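PDB 2EKD: KaiC-like domain-containing protein from Pyrococcus horikoshii, which is of unknown function but probably has an alpha/beta fold related to that of P-loop NTPases and KaiC-like proteins. Local coordinates for residues L31-V36 against V66-N71; Q73-G78 against G88-S93; V114-L119 against R149-F154; V174-L179 against K190-E195. All blocks are in the same frame, centred on the assembly; numbering follows the deposited sequence.

Contact 1: L31-V36 against V66-N71; sequences LLYYIV and VAPLEN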
loop_
_atom_site.group_PDB
_atom_site.type_symbol
_atom_site.label_atom_id
_atom_site.label_comp_id
_atom_site.label_asym_id
_atom_site.label_seq_id
_atom_site.Cartn_x
_atom_site.Cartn_y
_atom_site.Cartn_z
ATOM N N LEU F 31 -4.962 33.822 0.866
ATOM C CA LEU F 31 -4.716 34.090 -0.548
ATOM C C LEU F 31 -6.029 34.438 -1.230
ATOM O O LEU F 31 -6.067 35.253 -2.156
ATOM C CB LEU F 31 -4.094 32.873 -1.239
ATOM C CG LEU F 31 -3.794 33.102 -2.725
ATOM C CD1 LEU F 31 -2.786 34.251 -2.876
ATOM C CD2 LEU F 31 -3.246 31.820 -3.353
ATOM N N LEU F 32 -7.104 33.804 -0.773
ATOM C CA LEU F 32 -8.420 34.069 -1.329
ATOM C C LEU F 32 -8.811 35.502 -0.994
ATOM O O LEU F 32 -9.293 36.236 -1.851
ATOM C CB LEU F 32 -9.473 33.134 -0.734
ATOM C CG LEU F 32 -10.875 33.576 -1.179
ATOM C CD1 LEU F 32 -11.038 33.270 -2.674
ATOM C CD2 LEU F 32 -11.943 32.879 -0.353
ATOM N N TYR F 33 -8.619 35.887 0.264
ATOM C CA TYR F 33 -8.960 37.233 0.696
ATOM C C TYR F 33 -8.189 38.233 -0.156
ATOM O O TYR F 33 -8.734 39.236 -0.596
ATOM C CB TYR F 33 -8.590 37.447 2.166
ATOM C CG TYR F 33 -9.059 38.782 2.697
ATOM C CD1 TYR F 33 -10.398 38.985 3.027
ATOM C CD2 TYR F 33 -8.176 39.856 2.825
ATOM C CE1 TYR F 33 -10.852 40.219 3.470
ATOM C CE2 TYR F 33 -8.622 41.106 3.266
ATOM C CZ TYR F 33 -9.962 41.278 3.587
ATOM O OH TYR F 33 -10.420 42.501 4.021
ATOM N N TYR F 34 -6.912 37.942 -0.372
ATOM C CA TYR F 34 -6.041 38.795 -1.168
ATOM C C TYR F 34 -6.588 38.982 -2.581
ATOM O O TYR F 34 -6.587 40.094 -3.121
ATOM C CB TYR F 34 -4.640 38.183 -1.207
ATOM C CG TYR F 34 -3.683 38.835 -2.177
ATOM C CD1 TYR F 34 -2.864 39.899 -1.774
ATOM C CD2 TYR F 34 -3.570 38.372 -3.489
ATOM C CE1 TYR F 34 -1.951 40.481 -2.656
ATOM C CE2 TYR F 34 -2.658 38.947 -4.380
ATOM C CZ TYR F 34 -1.852 39.996 -3.957
ATOM O OH TYR F 34 -0.935 40.543 -4.824
ATOM N N ILE F 35 -7.072 37.898 -3.173
ATOM C CA ILE F 35 -7.625 37.956 -4.520
ATOM C C ILE F 35 -8.949 38.735 -4.592
ATOM O O ILE F 35 -9.186 39.472 -5.552
ATOM C CB ILE F 35 -7.830 36.526 -5.088
ATOM C CG1 ILE F 35 -6.467 35.898 -5.410
ATOM C CG2 ILE F 35 -8.713 36.567 -6.336
ATOM C CD1 ILE F 35 -6.547 34.467 -5.956
ATOM N N VAL F 36 -9.806 38.583 -3.584
ATOM C CA VAL F 36 -11.104 39.267 -3.583
ATOM C C VAL F 36 -10.985 40.754 -3.190
ATOM O O VAL F 36 -11.455 41.648 -3.888
ATOM C CB VAL F 36 -12.068 38.574 -2.605
ATOM C CG1 VAL F 36 -13.356 39.385 -2.494
ATOM C CG2 VAL F 36 -12.415 37.187 -3.114
ATOM N N VAL F 66 -14.560 41.110 6.493
ATOM C CA VAL F 66 -15.133 40.232 5.484
ATOM C C VAL F 66 -16.277 40.808 4.655
ATOM O O VAL F 66 -17.027 40.061 4.031
ATOM C CB VAL F 66 -15.599 38.905 6.123
ATOM C CG1 VAL F 66 -14.397 38.135 6.637
ATOM C CG2 VAL F 66 -16.564 39.187 7.272
ATOM N N ALA F 67 -16.420 42.129 4.645
ATOM C CA ALA F 67 -17.471 42.745 3.841
ATOM C C ALA F 67 -17.173 42.504 2.350
ATOM O O ALA F 67 -18.082 42.220 1.563
ATOM C CB ALA F 67 -17.557 44.233 4.136
ATOM N N PRO F 68 -15.897 42.614 1.940
ATOM C CA PRO F 68 -15.550 42.388 0.533
ATOM C C PRO F 68 -15.983 40.992 0.060
ATOM O O PRO F 68 -16.288 40.790 -1.114
ATOM C CB PRO F 68 -14.029 42.537 0.518
ATOM C CG PRO F 68 -13.770 43.503 1.621
ATOM C CD PRO F 68 -14.711 43.034 2.710
ATOM N N LEU F 69 -15.999 40.029 0.978
ATOM C CA LEU F 69 -16.397 38.672 0.628
ATOM C C LEU F 69 -17.916 38.541 0.577
ATOM O O LEU F 69 -18.449 37.679 -0.125
ATOM C CB LEU F 69 -15.833 37.671 1.637
ATOM C CG LEU F 69 -14.311 37.569 1.774
ATOM C CD1 LEU F 69 -13.989 36.439 2.742
ATOM C CD2 LEU F 69 -13.668 37.301 0.424
ATOM N N GLU F 70 -18.607 39.400 1.322
ATOM C CA GLU F 70 -20.066 39.371 1.366
ATOM C C GLU F 70 -20.698 40.052 0.157
ATOM O O GLU F 70 -21.833 39.752 -0.207
ATOM C CB GLU F 70 -20.572 40.062 2.633
ATOM C CG GLU F 70 -20.263 39.343 3.924
ATOM C CD GLU F 70 -20.632 40.175 5.135
ATOM O OE1 GLU F 70 -21.729 40.778 5.130
ATOM O OE2 GLU F 70 -19.836 40.225 6.096
ATOM N N ASN F 71 -19.957 40.954 -0.475
ATOM C CA ASN F 71 -20.492 41.695 -1.609
ATOM C C ASN F 71 -20.116 41.220 -3.008
ATOM O O ASN F 71 -20.444 41.884 -3.987
ATOM C CB ASN F 71 -20.134 43.177 -1.459
ATOM C CG ASN F 71 -20.707 43.778 -0.191
ATOM O OD1 ASN F 71 -21.924 43.765 0.021
ATOM N ND2 ASN F 71 -19.836 44.304 0.661
#
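Val36 and Leu69 bring helix 29-37 and the single-turn helix 67-70 closest, their CA atoms 6.8 Å apart; the two helices meet through side chains, with one contact to the backbone of 67-70. This is helix-to-helix packing on the flank of an alpha/beta sheet fold; helix 29-37 follows strand 17-22, a position that would correspond to the helix after the P-loop in P-loop NTPases. The contact is largely apolar. Val36 and Leu69 cross at about a right angle, and the CD2 branch of Leu69 does the touching: it lies 3.6 Å from Val36 CG1, with Val36 CB and CG2 only slightly farther. Leu69 CG stands opposite its own carbonyl carbon and beside N (chi1 -61°), which carries the isobutyl group across the gap. In Val36 the branch anti to the backbone N, CG1, also meets the helix backbone, 3.5 Å from Pro68 O. One turn earlier, Tyr33 extends its ring alongside the same two residues; its CD1 comes 4.3 Å from Leu69 CG in an oblique approach. Leu69 is backed by Leu59 of helix 51-61, and Val36 by Ile43 and Val72. The Tyr33 ring also packs edge-to-face with Phe64. Its hydroxyl is anchored to Asp65 O, just ahead of helix 67-70, and the same OH atom rests 4.2 Å from Pro68 CG.

Contact 2: Q73-G78 against G88-S93; sequences QVIKMG and GRLNIS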
loop_
_atom_site.group_PDB
_atom_site.type_symbol
_atom_site.label_atom_id
_atom_site.label_comp_id
_atom_site.label_asym_id
_atom_site.label_seq_id
_atom_site.Cartn_x
_atom_site.Cartn_y
_atom_site.Cartn_z
ATOM N N GLN F 73 -20.259 38.412 -6.219
ATOM C CA GLN F 73 -21.289 37.539 -6.763
ATOM C C GLN F 73 -20.857 36.082 -6.584
ATOM O O GLN F 73 -19.675 35.752 -6.702
ATOM C CB GLN F 73 -21.523 37.855 -8.242
ATOM C CG GLN F 73 -21.792 39.341 -8.509
ATOM C CD GLN F 73 -22.119 39.626 -9.962
ATOM O OE1 GLN F 73 -23.275 39.544 -10.378
ATOM N NE2 GLN F 73 -21.099 39.945 -10.747
ATOM N N VAL F 74 -21.822 35.215 -6.302
ATOM C CA VAL F 74 -21.538 33.809 -6.066
ATOM C C VAL F 74 -22.473 32.841 -6.786
ATOM O O VAL F 74 -23.679 33.062 -6.863
ATOM C CB VAL F 74 -21.602 33.503 -4.544
ATOM C CG1 VAL F 74 -21.404 32.012 -4.292
ATOM C CG2 VAL F 74 -20.549 34.314 -3.802
ATOM N N ILE F 75 -21.893 31.773 -7.320
ATOM C CA ILE F 75 -22.650 30.724 -7.988
ATOM C C ILE F 75 -22.465 29.500 -7.097
ATOM O O ILE F 75 -21.377 28.919 -7.039
ATOM C CB ILE F 75 -22.098 30.404 -9.388
ATOM C CG1 ILE F 75 -22.256 31.619 -10.304
ATOM C CG2 ILE F 75 -22.838 29.196 -9.976
ATOM C CD1 ILE F 75 -21.776 31.380 -11.720
ATOM N N LYS F 76 -23.523 29.124 -6.384
ATOM C CA LYS F 76 -23.458 27.987 -5.479
ATOM C C LYS F 76 -23.684 26.661 -6.181
ATOM O O LYS F 76 -24.563 26.537 -7.024
ATOM C CB LYS F 76 -24.474 28.153 -4.337
ATOM C CG LYS F 76 -24.125 29.276 -3.364
ATOM C CD LYS F 76 -25.074 29.322 -2.162
ATOM C CE LYS F 76 -24.963 28.082 -1.270
ATOM N NZ LYS F 76 -23.667 28.013 -0.526
HETATM N N MSE F 77 -22.863 25.679 -5.832
HETATM C CA MSE F 77 -22.967 24.338 -6.397
HETATM C C MSE F 77 -23.194 23.430 -5.187
HETATM O O MSE F 77 -22.256 22.889 -4.600
HETATM C CB MSE F 77 -21.675 23.996 -7.154
HETATM C CG MSE F 77 -21.258 25.120 -8.124
HETATM SE SE MSE F 77 -19.800 24.806 -9.143
HETATM C CE MSE F 77 -19.981 26.069 -10.403
ATOM N N GLY F 78 -24.462 23.295 -4.810
ATOM C CA GLY F 78 -24.817 22.514 -3.641
ATOM C C GLY F 78 -24.619 23.449 -2.462
ATOM O O GLY F 78 -24.394 24.644 -2.660
ATOM N N GLY F 88 -26.926 32.443 -8.562
ATOM C CA GLY F 88 -27.351 31.175 -9.145
ATOM C C GLY F 88 -27.057 29.996 -8.216
ATOM O O GLY F 88 -26.161 30.036 -7.383
ATOM N N ARG F 89 -27.843 28.941 -8.398
ATOM C CA ARG F 89 -27.693 27.716 -7.626
ATOM C C ARG F 89 -27.705 26.553 -8.611
ATOM O O ARG F 89 -28.651 26.388 -9.380
ATOM C CB ARG F 89 -28.839 27.573 -6.620
ATOM C CG ARG F 89 -28.887 28.685 -5.581
ATOM C CD ARG F 89 -29.897 28.391 -4.469
ATOM N NE ARG F 89 -29.732 29.303 -3.336
ATOM C CZ ARG F 89 -29.957 30.612 -3.388
ATOM N NH1 ARG F 89 -30.365 31.173 -4.521
ATOM N NH2 ARG F 89 -29.770 31.364 -2.310
ATOM N N LEU F 90 -26.643 25.760 -8.602
ATOM C CA LEU F 90 -26.546 24.625 -9.507
ATOM C C LEU F 90 -26.655 23.304 -8.763
ATOM O O LEU F 90 -26.186 23.171 -7.630
ATOM C CB LEU F 90 -25.226 24.669 -10.273
ATOM C CG LEU F 90 -25.042 25.779 -11.303
ATOM C CD1 LEU F 90 -23.603 25.767 -11.788
ATOM C CD2 LEU F 90 -26.011 25.578 -12.468
ATOM N N ASN F 91 -27.275 22.328 -9.412
ATOM C CA ASN F 91 -27.451 21.010 -8.825
ATOM C C ASN F 91 -26.253 20.106 -9.097
ATOM O O ASN F 91 -25.666 20.138 -10.183
ATOM C CB ASN F 91 -28.719 20.356 -9.375
ATOM C CG ASN F 91 -28.835 18.899 -8.981
ATOM O OD1 ASN F 91 -28.914 18.566 -7.797
ATOM N ND2 ASN F 91 -28.839 18.018 -9.976
ATOM N N ILE F 92 -25.905 19.299 -8.100
ATOM C CA ILE F 92 -24.792 18.366 -8.207
ATOM C C ILE F 92 -25.301 16.932 -8.326
ATOM O O ILE F 92 -25.771 16.352 -7.348
ATOM C CB ILE F 92 -23.874 18.453 -6.970
ATOM C CG1 ILE F 92 -23.266 19.852 -6.874
ATOM C CG2 ILE F 92 -22.782 17.395 -7.057
ATOM C CD1 ILE F 92 -22.460 20.081 -5.618
ATOM N N SER F 93 -25.204 16.368 -9.527
ATOM C CA SER F 93 -25.641 14.995 -9.770
ATOM C C SER F 93 -24.436 14.147 -10.165
ATOM O O SER F 93 -23.718 14.478 -11.111
ATOM C CB SER F 93 -26.693 14.957 -10.882
ATOM O OG SER F 93 -26.182 15.481 -12.097
#
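Lys76 pairs with Arg89 and Met77 with Leu90 in a parallel beta ladder, joining strand 73-77 to strand 85-90, the last strand of the mixed sheet on this side of the chain. Backbone bonds come first. Lys76 uses both of its peptide groups, in the alternating pattern of parallel strands: its N donates to Gly88 O over 3.0 Å, and its O accepts from Leu90 N at 2.7 Å, the second bond being nearly straight (169° at the hydrogen). Past the end of strand 73-77 the pairing fades to a weak bond from Gly78 N to Leu90 O, 3.3 Å long. Apolar contacts gather on the face of Ile75, Met77 and Leu90, where helix 99-105 packs on Ile75 and Leu90. Leu90 CD1 touches both Ile75 CG2 at 4.0 Å and CE of Met77, a selenomethionine, at 3.9 Å; the extended Met77 chain runs beside Leu90, pointing the same way. On the other face the two charged side chains find separate acidic partners. The Lys76 chain bends twice near its end (chi3 65°, chi4 69°) and takes NZ to Asp47, Asp50 and Lys81 O, while Arg89 NH2 forms a salt bridge with Asp82. Beyond the ladder Ile92 packs against the strand end, its CG1 lying 3.9 Å from Met77 O.

Contact 3: V114-L119 against R149-F154; sequences VINPVL and RIAFYF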
loop_
_atom_site.group_PDB
_atom_site.type_symbol
_atom_site.label_atom_id
_atom_site.label_comp_id
_atom_site.label_asym_id
_atom_site.label_seq_id
_atom_site.Cartn_x
_atom_site.Cartn_y
_atom_site.Cartn_z
ATOM N N VAL F 114 -13.671 38.356 -15.701
ATOM C CA VAL F 114 -13.856 38.315 -14.255
ATOM C C VAL F 114 -12.844 37.369 -13.614
ATOM O O VAL F 114 -12.384 36.422 -14.252
ATOM C CB VAL F 114 -15.288 37.826 -13.864
ATOM C CG1 VAL F 114 -16.351 38.670 -14.560
ATOM C CG2 VAL F 114 -15.462 36.371 -14.228
ATOM N N ILE F 115 -12.480 37.644 -12.367
ATOM C CA ILE F 115 -11.569 36.771 -11.636
ATOM C C ILE F 115 -12.546 35.762 -11.045
ATOM O O ILE F 115 -13.504 36.141 -10.365
ATOM C CB ILE F 115 -10.809 37.534 -10.529
ATOM C CG1 ILE F 115 -9.927 38.615 -11.167
ATOM C CG2 ILE F 115 -9.953 36.569 -9.714
ATOM C CD1 ILE F 115 -8.989 38.097 -12.246
ATOM N N ASN F 116 -12.306 34.485 -11.321
ATOM C CA ASN F 116 -13.213 33.419 -10.909
ATOM C C ASN F 116 -12.640 32.372 -9.949
ATOM O O ASN F 116 -12.131 31.339 -10.379
ATOM C CB ASN F 116 -13.728 32.729 -12.185
ATOM C CG ASN F 116 -14.770 31.664 -11.913
ATOM O OD1 ASN F 116 -15.013 30.805 -12.761
ATOM N ND2 ASN F 116 -15.405 31.719 -10.741
ATOM N N PRO F 117 -12.704 32.633 -8.636
ATOM C CA PRO F 117 -12.179 31.652 -7.683
ATOM C C PRO F 117 -13.188 30.520 -7.530
ATOM O O PRO F 117 -14.362 30.768 -7.268
ATOM C CB PRO F 117 -12.044 32.457 -6.387
ATOM C CG PRO F 117 -11.890 33.887 -6.879
ATOM C CD PRO F 117 -12.911 33.934 -7.979
ATOM N N VAL F 118 -12.732 29.287 -7.712
ATOM C CA VAL F 118 -13.587 28.108 -7.569
ATOM C C VAL F 118 -13.109 27.384 -6.316
ATOM O O VAL F 118 -11.955 26.960 -6.241
ATOM C CB VAL F 118 -13.456 27.168 -8.781
ATOM C CG1 VAL F 118 -14.365 25.960 -8.605
ATOM C CG2 VAL F 118 -13.815 27.917 -10.060
ATOM N N LEU F 119 -13.996 27.238 -5.337
ATOM C CA LEU F 119 -13.640 26.603 -4.078
ATOM C C LEU F 119 -14.355 25.278 -3.806
ATOM O O LEU F 119 -15.527 25.100 -4.153
ATOM C CB LEU F 119 -13.927 27.571 -2.924
ATOM C CG LEU F 119 -13.491 29.038 -3.076
ATOM C CD1 LEU F 119 -13.966 29.838 -1.862
ATOM C CD2 LEU F 119 -11.979 29.133 -3.217
ATOM N N ARG F 149 -13.106 34.896 -18.337
ATOM C CA ARG F 149 -12.553 34.859 -16.991
ATOM C C ARG F 149 -11.198 34.178 -16.855
ATOM O O ARG F 149 -10.656 33.622 -17.811
ATOM C CB ARG F 149 -13.536 34.152 -16.048
ATOM C CG ARG F 149 -13.327 32.630 -15.931
ATOM C CD ARG F 149 -13.620 31.886 -17.236
ATOM N NE ARG F 149 -13.280 30.471 -17.119
ATOM C CZ ARG F 149 -12.058 29.971 -17.286
ATOM N NH1 ARG F 149 -11.045 30.767 -17.602
ATOM N NH2 ARG F 149 -11.836 28.679 -17.076
ATOM N N ILE F 150 -10.667 34.255 -15.639
ATOM C CA ILE F 150 -9.424 33.602 -15.246
ATOM C C ILE F 150 -9.896 32.866 -14.000
ATOM O O ILE F 150 -10.253 33.501 -13.006
ATOM C CB ILE F 150 -8.310 34.590 -14.821
ATOM C CG1 ILE F 150 -7.864 35.450 -16.008
ATOM C CG2 ILE F 150 -7.099 33.804 -14.300
ATOM C CD1 ILE F 150 -6.588 36.230 -15.732
ATOM N N ALA F 151 -9.932 31.537 -14.067
ATOM C CA ALA F 151 -10.388 30.727 -12.943
ATOM C C ALA F 151 -9.240 30.264 -12.043
ATOM O O ALA F 151 -8.168 29.879 -12.519
ATOM C CB ALA F 151 -11.163 29.518 -13.458
ATOM N N PHE F 152 -9.476 30.315 -10.736
ATOM C CA PHE F 152 -8.493 29.880 -9.754
ATOM C C PHE F 152 -9.144 28.771 -8.932
ATOM O O PHE F 152 -9.972 29.050 -8.070
ATOM C CB PHE F 152 -8.106 31.036 -8.822
ATOM C CG PHE F 152 -7.268 32.105 -9.477
ATOM C CD1 PHE F 152 -5.888 31.957 -9.592
ATOM C CD2 PHE F 152 -7.859 33.256 -9.981
ATOM C CE1 PHE F 152 -5.109 32.943 -10.200
ATOM C CE2 PHE F 152 -7.088 34.246 -10.594
ATOM C CZ PHE F 152 -5.711 34.088 -10.703
ATOM N N TYR F 153 -8.791 27.520 -9.211
ATOM C CA TYR F 153 -9.352 26.398 -8.463
ATOM C C TYR F 153 -8.517 26.104 -7.224
ATOM O O TYR F 153 -7.408 25.577 -7.329
ATOM C CB TYR F 153 -9.411 25.135 -9.320
ATOM C CG TYR F 153 -10.494 25.111 -10.376
ATOM C CD1 TYR F 153 -10.384 25.866 -11.548
ATOM C CD2 TYR F 153 -11.614 24.300 -10.218
ATOM C CE1 TYR F 153 -11.362 25.802 -12.536
ATOM C CE2 TYR F 153 -12.599 24.228 -11.195
ATOM C CZ TYR F 153 -12.470 24.976 -12.350
ATOM O OH TYR F 153 -13.454 24.889 -13.307
ATOM N N PHE F 154 -9.047 26.464 -6.055
ATOM C CA PHE F 154 -8.366 26.214 -4.786
ATOM C C PHE F 154 -8.654 24.770 -4.396
ATOM O O PHE F 154 -9.795 24.428 -4.089
ATOM C CB PHE F 154 -8.906 27.127 -3.685
ATOM C CG PHE F 154 -8.367 28.527 -3.722
ATOM C CD1 PHE F 154 -8.672 29.383 -4.777
ATOM C CD2 PHE F 154 -7.584 29.005 -2.678
ATOM C CE1 PHE F 154 -8.207 30.699 -4.789
ATOM C CE2 PHE F 154 -7.114 30.318 -2.676
ATOM C CZ PHE F 154 -7.428 31.167 -3.738
HETATM O O HOH W 1 -11.657 24.197 -6.151
#
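Val118, with Tyr153 beside it, buries more surface here than any other residue in the two segments. Its CB lies over one face of the Tyr153 ring in a CH-pi contact, 3.9 Å from the centroid, and CG1, anti to the backbone N (chi1 -180°), is 3.6 Å from Tyr153 CE2. Val118 is also gripped through its backbone: N donates to Phe152 O, and O accepts from Phe154 N at 3.0 Å as well as from a water, which bridges Val118 O to Phe154 O. Phe152, on the other face of the sheet, turns its CE2 corner toward Ile115 CG2, 3.8 Å away and oblique to the ring; Phe12 meets that ring edge-to-face. Asn116 is the polar member. Asn116 N donates to Ile150 O at 2.8 Å, and Asn116 O accepts from Phe152 N, a donor standing well above the carbonyl plane. Its CB packs 3.8 Å from Arg149 CG, while ND2 bonds to Val44 O of the adjacent strand 44-48. Arg149 lays one face of its guanidinium over Ala151 CB and sends its tip to Thr17. Five bonds thus zip strands 114-119 and 149-156, the parallel centre of an alpha/beta sheet joined by a beta-alpha-beta crossover. With every touching residue buried, the polar groups of Asn116 and Arg149 are met by neighbouring strands, which joins this pair to those on its two flanks, 44-48 and 17-22.

Contact 4: V174-L179 against K190-E195; sequences VVTSIL and KSIKDE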
loop_
_atom_site.group_PDB
_atom_site.type_symbol
_atom_site.label_atom_id
_atom_site.label_comp_id
_atom_site.label_asym_id
_atom_site.label_seq_id
_atom_site.Cartn_x
_atom_site.Cartn_y
_atom_site.Cartn_z
ATOM N N VAL F 174 -4.809 19.167 -17.308
ATOM C CA VAL F 174 -5.764 20.006 -18.021
ATOM C C VAL F 174 -5.715 21.499 -17.745
ATOM O O VAL F 174 -6.200 22.289 -18.558
ATOM C CB VAL F 174 -7.211 19.518 -17.795
ATOM C CG1 VAL F 174 -7.333 18.057 -18.223
ATOM C CG2 VAL F 174 -7.602 19.693 -16.339
ATOM N N VAL F 175 -5.144 21.903 -16.612
ATOM C CA VAL F 175 -5.071 23.324 -16.311
ATOM C C VAL F 175 -3.890 23.978 -17.031
ATOM O O VAL F 175 -2.971 23.284 -17.475
ATOM C CB VAL F 175 -4.970 23.577 -14.780
ATOM C CG1 VAL F 175 -6.181 22.955 -14.079
ATOM C CG2 VAL F 175 -3.661 23.012 -14.224
ATOM N N THR F 176 -3.920 25.304 -17.152
ATOM C CA THR F 176 -2.853 26.045 -17.827
ATOM C C THR F 176 -1.728 26.500 -16.893
ATOM O O THR F 176 -0.600 26.713 -17.335
ATOM C CB THR F 176 -3.409 27.286 -18.574
ATOM O OG1 THR F 176 -4.208 28.069 -17.677
ATOM C CG2 THR F 176 -4.256 26.857 -19.761
ATOM N N SER F 177 -2.037 26.668 -15.612
ATOM C CA SER F 177 -1.028 27.077 -14.637
ATOM C C SER F 177 -1.291 26.394 -13.305
ATOM O O SER F 177 -2.442 26.114 -12.948
ATOM C CB SER F 177 -1.030 28.597 -14.422
ATOM O OG SER F 177 -0.263 29.277 -15.404
ATOM N N ILE F 178 -0.218 26.116 -12.577
ATOM C CA ILE F 178 -0.341 25.482 -11.273
ATOM C C ILE F 178 0.461 26.251 -10.241
ATOM O O ILE F 178 1.640 26.535 -10.447
ATOM C CB ILE F 178 0.166 24.025 -11.286
ATOM C CG1 ILE F 178 -0.666 23.192 -12.270
ATOM C CG2 ILE F 178 0.095 23.446 -9.873
ATOM C CD1 ILE F 178 -0.157 21.769 -12.472
ATOM N N LEU F 179 -0.197 26.599 -9.142
ATOM C CA LEU F 179 0.446 27.299 -8.045
ATOM C C LEU F 179 0.389 26.397 -6.827
ATOM O O LEU F 179 -0.618 25.723 -6.590
ATOM C CB LEU F 179 -0.278 28.610 -7.718
ATOM C CG LEU F 179 -0.299 29.703 -8.791
ATOM C CD1 LEU F 179 -0.995 30.940 -8.238
ATOM C CD2 LEU F 179 1.127 30.039 -9.221
ATOM N N LYS F 190 3.770 25.266 -12.779
ATOM C CA LYS F 190 3.522 25.249 -14.217
ATOM C C LYS F 190 2.988 26.597 -14.660
ATOM O O LYS F 190 2.306 27.292 -13.899
ATOM C CB LYS F 190 2.518 24.141 -14.596
ATOM C CG LYS F 190 2.386 23.951 -16.106
ATOM C CD LYS F 190 1.599 22.701 -16.522
ATOM C CE LYS F 190 0.100 22.871 -16.353
ATOM N NZ LYS F 190 -0.664 21.807 -17.079
ATOM N N SER F 191 3.307 26.975 -15.892
ATOM C CA SER F 191 2.834 28.257 -16.397
ATOM C C SER F 191 2.925 28.339 -17.924
ATOM O O SER F 191 3.692 27.640 -18.574
ATOM C CB SER F 191 3.680 29.363 -15.770
ATOM O OG SER F 191 3.271 30.627 -16.294
ATOM N N ILE F 192 2.065 29.199 -18.503
ATOM C CA ILE F 192 2.153 29.459 -19.936
ATOM C C ILE F 192 3.386 30.306 -20.254
ATOM O O ILE F 192 3.968 30.255 -21.333
ATOM C CB ILE F 192 0.898 30.224 -20.351
ATOM C CG1 ILE F 192 -0.315 29.294 -20.391
ATOM C CG2 ILE F 192 1.091 30.805 -21.765
ATOM C CD1 ILE F 192 -1.613 30.059 -20.665
ATOM N N LYS F 193 3.751 31.144 -19.264
ATOM C CA LYS F 193 4.902 32.023 -19.420
ATOM C C LYS F 193 6.166 31.384 -18.838
ATOM O O LYS F 193 6.424 31.437 -17.643
ATOM C CB LYS F 193 4.585 33.338 -18.697
ATOM C CG LYS F 193 3.241 33.910 -19.151
ATOM C CD LYS F 193 2.858 35.207 -18.434
ATOM C CE LYS F 193 1.467 35.700 -18.844
ATOM N NZ LYS F 193 1.180 36.988 -18.213
ATOM N N ASP F 194 6.953 30.779 -19.718
ATOM C CA ASP F 194 8.202 30.111 -19.357
ATOM C C ASP F 194 9.107 30.929 -18.428
ATOM O O ASP F 194 9.860 30.372 -17.630
ATOM C CB ASP F 194 8.963 29.763 -20.636
ATOM C CG ASP F 194 8.089 29.055 -21.652
ATOM O OD1 ASP F 194 7.813 27.851 -21.465
ATOM O OD2 ASP F 194 7.665 29.708 -22.631
ATOM N N GLU F 195 9.024 32.249 -18.546
ATOM C CA GLU F 195 9.823 33.171 -17.744
ATOM C C GLU F 195 9.574 33.044 -16.238
ATOM O O GLU F 195 10.489 33.245 -15.436
ATOM C CB GLU F 195 9.539 34.611 -18.200
ATOM C CG GLU F 195 10.283 35.700 -17.445
ATOM C CD GLU F 195 9.933 37.099 -17.945
ATOM O OE1 GLU F 195 10.181 37.388 -19.139
ATOM O OE2 GLU F 195 9.411 37.909 -17.144
#
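Lys190 folds its side chain back along the edge of the opposing segment and spends its ammonium group on backbone oxygens. NZ donates to Val175 O over 2.8 Å, tilted 29° from the carbonyl plane, and bonds also to Glu172 O and to Gly24 O of the second subunit. Such a cluster of carbonyls would probably stabilise the charge in this buried setting, and it ties the end of helix 165-174 to the subunit interface. The chain starts with CG anti to the backbone N and kinks once, at chi3 (76°), which swings CE to 4.0 Å from Ile178 CD1; the two side chains cross at a slant, and the methylenes of Lys190 pad the isoleucine. The backbones are paired at the same residues. Ile178 N donates to Lys190 O at 3.1 Å, while the return bond from Lys190 N to Ile178 O is weak. Ser177 OG, held by Glu16, lies 3.4 Å from Ser191 CA. Farther along, Ile192 CD1 leans on Thr176 CB at 3.9 Å, and the same isoleucine packs against Ala62 of the second subunit. Thr176 OG1 is bound to Thr17 N and Glu16. Ser191 OG receives Lys193 N, an ST turn that starts the chain away from the strand. Together this is the closing antiparallel hydrogen-bonded pair of a beta hairpin, strands 177-182 and 185-190, at the open end opposite its turn.

From the N terminus the four contacts close loops in series; none nests in or crosses another. Contact 1 closes a loop holding strand 44-48 and helix 51-61 and sets two helices together. The chain then passes from helix 67-70 into strand 73-77, where contact 2 closes a short loop and adds the outer strand 85-90. Contact 3 closes the helical crossover of 121-127 and 130-141 in the middle of the same sheet, and contact 4 closes a hairpin across the chain's centre from contact 2, about 28 Å away between centres. Contacts 1 and 3 also touch: Leu32 and Ile35 of helix 29-37 pack on Ile115, Pro117, Leu119 and Phe154, fastening helix to sheet.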